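Local coordinates for protein mannose-6-phosphate isomerase (Helicobacter pylori, PDB 2QH5) that probably makes GDP-mannose from mannose 1-phosphate and GTP through the nucleotidyltransferase domain crystallised here, and belongs to the type 2 mannose-6-phosphate isomerases, at residues D52-Y63 with S78-S87. Sequence-based numbering, arbitrary orientation.
Sequences DETLIVCNEKHY and SVGFLLESLS
Phe81 is held between Ile56 and Tyr63 on one face of a parallel strand pair, 53-59 with 78-84. Ile56 lies against one side of its ring, CB making a CH-pi contact 4.0 Å from the Phe81 ring centroid. On the opposite side Tyr63 meets it edge to face, with the planes at 79° and CE2 above the ring centre. Tyr63 reaches across because its CG is anti to the backbone N (chi1 170°), which carries the ring from the start of helix 63-69 back over the sheet. Cys58 meets the ring at its edge: SG lies in the plane of the Phe81 ring, 3.6 Å from Phe81 CD1, a sulfur-aromatic contact, and also touches Leu83 CD2, which in turn packs on Tyr63 CD2. On the other face Leu55 CD1 reaches Leu82 CB, and Val57 CB meets Leu82 CD2 at 4.0 Å.

Between the two layers of side chains runs a parallel ladder of backbone hydrogen bonds. Ile56 bonds to both neighbours of Phe81, its N donating to Gly80 O almost straight (2.9 Å, 174°) and its O accepting from Leu82 N at 2.7 Å. Cys58 likewise pairs with Leu82 and Glu84, and Glu60 N closes the ladder on Glu84 O (2.8 Å). There the chain turns away: Asn59 OD1 accepts from Lys61 N through a lone pair, forming an Asx turn, while the carboxylate of Glu60 makes a salt bridge with Arg232.

Strands 53-59 and 78-84, joined through helix 63-69, form a beta-alpha-beta unit of the GT-A-type nucleotidyltransferase domain. Phe40 and Phe44 of helix 39-48 pack on Ile56, and strands 5-10 and 230-233 continue the sheet beyond 53-59 and 78-84, respectively.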
loop_
_atom_site.group_PDB
_atom_site.type_symbol
_atom_site.label_atom_id
_atom_site.label_comp_id
_atom_site.label_asym_id
_atom_site.label_seq_id
_atom_site.Cartn_x
_atom_site.Cartn_y
_atom_site.Cartn_z
ATOM N N ASP A 52 7.441 12.712 -4.185
ATOM C CA ASP A 52 8.071 13.838 -3.467
ATOM C C ASP A 52 8.661 13.475 -2.089
ATOM O O ASP A 52 9.708 14.001 -1.691
ATOM C CB ASP A 52 7.080 14.994 -3.295
ATOM C CG ASP A 52 6.619 15.573 -4.616
ATOM O OD1 ASP A 52 7.278 15.326 -5.651
ATOM O OD2 ASP A 52 5.591 16.282 -4.619
ATOM N N GLU A 53 7.960 12.611 -1.356
ATOM C CA GLU A 53 8.397 12.128 -0.049
ATOM C C GLU A 53 8.066 10.653 0.049
ATOM O O GLU A 53 7.045 10.213 -0.473
ATOM C CB GLU A 53 7.641 12.840 1.070
ATOM C CG GLU A 53 7.921 14.327 1.230
ATOM C CD GLU A 53 7.232 14.919 2.458
ATOM O OE1 GLU A 53 7.396 16.134 2.703
ATOM O OE2 GLU A 53 6.531 14.174 3.184
ATOM N N THR A 54 8.920 9.880 0.715
ATOM C CA THR A 54 8.552 8.514 1.070
ATOM C C THR A 54 8.269 8.420 2.568
ATOM O O THR A 54 8.890 9.115 3.372
ATOM C CB THR A 54 9.615 7.491 0.627
ATOM O OG1 THR A 54 9.911 7.705 -0.757
ATOM C CG2 THR A 54 9.113 6.056 0.799
ATOM N N LEU A 55 7.273 7.612 2.916
ATOM C CA LEU A 55 7.032 7.199 4.283
ATOM C C LEU A 55 7.107 5.697 4.294
ATOM O O LEU A 55 6.274 5.025 3.694
ATOM C CB LEU A 55 5.658 7.658 4.786
ATOM C CG LEU A 55 5.264 7.272 6.225
ATOM C CD1 LEU A 55 6.333 7.694 7.211
ATOM C CD2 LEU A 55 3.925 7.895 6.617
ATOM N N ILE A 56 8.134 5.180 4.959
ATOM C CA ILE A 56 8.348 3.751 5.115
ATOM C C ILE A 56 7.702 3.319 6.412
ATOM O O ILE A 56 7.982 3.874 7.476
ATOM C CB ILE A 56 9.840 3.439 5.185
ATOM C CG1 ILE A 56 10.588 4.255 4.117
ATOM C CG2 ILE A 56 10.078 1.942 5.098
ATOM C CD1 ILE A 56 11.707 3.525 3.453
ATOM N N VAL A 57 6.798 2.359 6.319
ATOM C CA VAL A 57 6.211 1.807 7.513
ATOM C C VAL A 57 6.704 0.367 7.715
ATOM O O VAL A 57 6.465 -0.498 6.890
ATOM C CB VAL A 57 4.655 2.030 7.588
ATOM C CG1 VAL A 57 4.071 2.444 6.247
ATOM C CG2 VAL A 57 3.923 0.848 8.217
ATOM N N CYS A 58 7.450 0.150 8.797
ATOM C CA CYS A 58 8.034 -1.157 9.097
ATOM C C CYS A 58 8.011 -1.434 10.584
ATOM O O CYS A 58 7.714 -0.553 11.385
ATOM C CB CYS A 58 9.478 -1.272 8.573
ATOM S SG CYS A 58 10.635 0.023 9.135
ATOM N N ASN A 59 8.316 -2.675 10.938
ATOM C CA ASN A 59 8.510 -3.055 12.322
ATOM C C ASN A 59 9.736 -2.360 12.896
ATOM O O ASN A 59 10.742 -2.198 12.209
ATOM C CB ASN A 59 8.671 -4.570 12.437
ATOM C CG ASN A 59 8.425 -5.070 13.838
ATOM O OD1 ASN A 59 9.249 -4.880 14.732
ATOM N ND2 ASN A 59 7.278 -5.709 14.044
ATOM N N GLU A 60 9.642 -1.951 14.158
ATOM C CA GLU A 60 10.737 -1.254 14.827
ATOM C C GLU A 60 11.971 -2.147 14.976
ATOM O O GLU A 60 13.083 -1.636 15.054
ATOM C CB GLU A 60 10.290 -0.709 16.181
ATOM C CG GLU A 60 9.864 -1.787 17.160
ATOM C CD GLU A 60 9.228 -1.231 18.408
ATOM O OE1 GLU A 60 8.841 -2.034 19.285
ATOM O OE2 GLU A 60 9.113 0.007 18.510
ATOM N N LYS A 61 11.773 -3.471 14.991
ATOM C CA LYS A 61 12.888 -4.424 14.987
ATOM C C LYS A 61 13.781 -4.238 13.765
ATOM O O LYS A 61 15.001 -4.389 13.860
ATOM C CB LYS A 61 12.397 -5.873 14.983
ATOM C CG LYS A 61 11.669 -6.338 16.226
ATOM C CD LYS A 61 11.142 -7.754 16.006
ATOM C CE LYS A 61 9.948 -8.093 16.904
ATOM N NZ LYS A 61 10.346 -8.709 18.207
ATOM N N HIS A 62 13.170 -3.921 12.620
ATOM C CA HIS A 62 13.895 -3.901 11.348
ATOM C C HIS A 62 14.277 -2.511 10.873
ATOM O O HIS A 62 14.814 -2.370 9.778
ATOM C CB HIS A 62 13.120 -4.642 10.250
ATOM C CG HIS A 62 12.438 -5.883 10.730
ATOM N ND1 HIS A 62 11.073 -6.058 10.654
ATOM C CD2 HIS A 62 12.928 -7.000 11.319
ATOM C CE1 HIS A 62 10.752 -7.233 11.167
ATOM N NE2 HIS A 62 11.859 -7.825 11.578
ATOM N N TYR A 63 14.014 -1.491 11.692
ATOM C CA TYR A 63 14.302 -0.109 11.298
ATOM C C TYR A 63 15.707 0.023 10.714
ATOM O O TYR A 63 15.874 0.450 9.568
ATOM C CB TYR A 63 14.108 0.875 12.466
ATOM C CG TYR A 63 14.634 2.263 12.151
ATOM C CD1 TYR A 63 15.803 2.746 12.733
ATOM C CD2 TYR A 63 13.979 3.083 11.239
ATOM C CE1 TYR A 63 16.295 4.016 12.418
ATOM C CE2 TYR A 63 14.459 4.343 10.925
ATOM C CZ TYR A 63 15.610 4.807 11.516
ATOM O OH TYR A 63 16.070 6.061 11.194
ATOM N N SER A 78 13.589 13.135 0.653
ATOM C CA SER A 78 12.953 13.386 1.941
ATOM C C SER A 78 12.226 12.131 2.431
ATOM O O SER A 78 11.060 11.916 2.106
ATOM C CB SER A 78 11.993 14.569 1.840
ATOM O OG SER A 78 11.364 14.808 3.086
ATOM N N VAL A 79 12.929 11.312 3.217
ATOM C CA VAL A 79 12.446 9.998 3.658
ATOM C C VAL A 79 12.105 9.979 5.152
ATOM O O VAL A 79 12.871 10.470 5.981
ATOM C CB VAL A 79 13.498 8.891 3.363
ATOM C CG1 VAL A 79 12.918 7.479 3.583
ATOM C CG2 VAL A 79 14.049 9.036 1.954
ATOM N N GLY A 80 10.953 9.408 5.486
ATOM C CA GLY A 80 10.517 9.279 6.869
ATOM C C GLY A 80 10.121 7.849 7.162
ATOM O O GLY A 80 9.890 7.061 6.243
ATOM N N PHE A 81 10.047 7.514 8.448
ATOM C CA PHE A 81 9.664 6.178 8.891
ATOM C C PHE A 81 8.500 6.226 9.853
ATOM O O PHE A 81 8.369 7.154 10.635
ATOM C CB PHE A 81 10.813 5.506 9.622
ATOM C CG PHE A 81 11.783 4.817 8.725
ATOM C CD1 PHE A 81 11.741 3.436 8.580
ATOM C CD2 PHE A 81 12.747 5.539 8.035
ATOM C CE1 PHE A 81 12.659 2.782 7.756
ATOM C CE2 PHE A 81 13.649 4.898 7.204
ATOM C CZ PHE A 81 13.612 3.518 7.067
ATOM N N LEU A 82 7.659 5.208 9.785
ATOM C CA LEU A 82 6.683 4.962 10.814
ATOM C C LEU A 82 6.966 3.567 11.325
ATOM O O LEU A 82 6.772 2.571 10.608
ATOM C CB LEU A 82 5.266 5.055 10.267
ATOM C CG LEU A 82 4.181 4.401 11.132
ATOM C CD1 LEU A 82 3.978 5.150 12.444
ATOM C CD2 LEU A 82 2.889 4.278 10.364
ATOM N N LEU A 83 7.425 3.499 12.569
ATOM C CA LEU A 83 7.829 2.240 13.167
ATOM C C LEU A 83 6.699 1.567 13.935
ATOM O O LEU A 83 5.923 2.207 14.634
ATOM C CB LEU A 83 9.064 2.436 14.043
ATOM C CG LEU A 83 10.231 3.094 13.304
ATOM C CD1 LEU A 83 11.437 3.187 14.207
ATOM C CD2 LEU A 83 10.577 2.332 12.035
ATOM N N GLU A 84 6.594 0.259 13.779
ATOM C CA GLU A 84 5.527 -0.448 14.439
ATOM C C GLU A 84 6.063 -1.391 15.508
ATOM O O GLU A 84 7.036 -2.122 15.287
ATOM C CB GLU A 84 4.647 -1.166 13.415
ATOM C CG GLU A 84 4.027 -0.194 12.401
ATOM C CD GLU A 84 2.833 -0.763 11.662
ATOM O OE1 GLU A 84 1.744 -0.141 11.734
ATOM O OE2 GLU A 84 2.990 -1.822 11.012
ATOM N N SER A 85 5.441 -1.317 16.684
ATOM C CA SER A 85 5.617 -2.313 17.731
ATOM C C SER A 85 4.871 -3.574 17.303
ATOM O O SER A 85 5.481 -4.627 17.104
ATOM C CB SER A 85 5.089 -1.782 19.069
ATOM O OG SER A 85 3.978 -0.912 18.887
ATOM N N LEU A 86 3.555 -3.440 17.144
ATOM C CA LEU A 86 2.696 -4.492 16.605
ATOM C C LEU A 86 2.233 -4.115 15.213
ATOM O O LEU A 86 2.195 -2.934 14.854
ATOM C CB LEU A 86 1.434 -4.653 17.456
ATOM C CG LEU A 86 1.473 -4.701 18.980
ATOM C CD1 LEU A 86 0.123 -4.262 19.532
ATOM C CD2 LEU A 86 1.856 -6.093 19.490
ATOM N N SER A 87 1.851 -5.124 14.441
ATOM C CA SER A 87 1.256 -4.899 13.133
ATOM C C SER A 87 -0.232 -5.240 13.164
ATOM O O SER A 87 -0.616 -6.396 13.367
ATOM C CB SER A 87 1.987 -5.711 12.062
ATOM O OG SER A 87 3.353 -5.331 11.980
#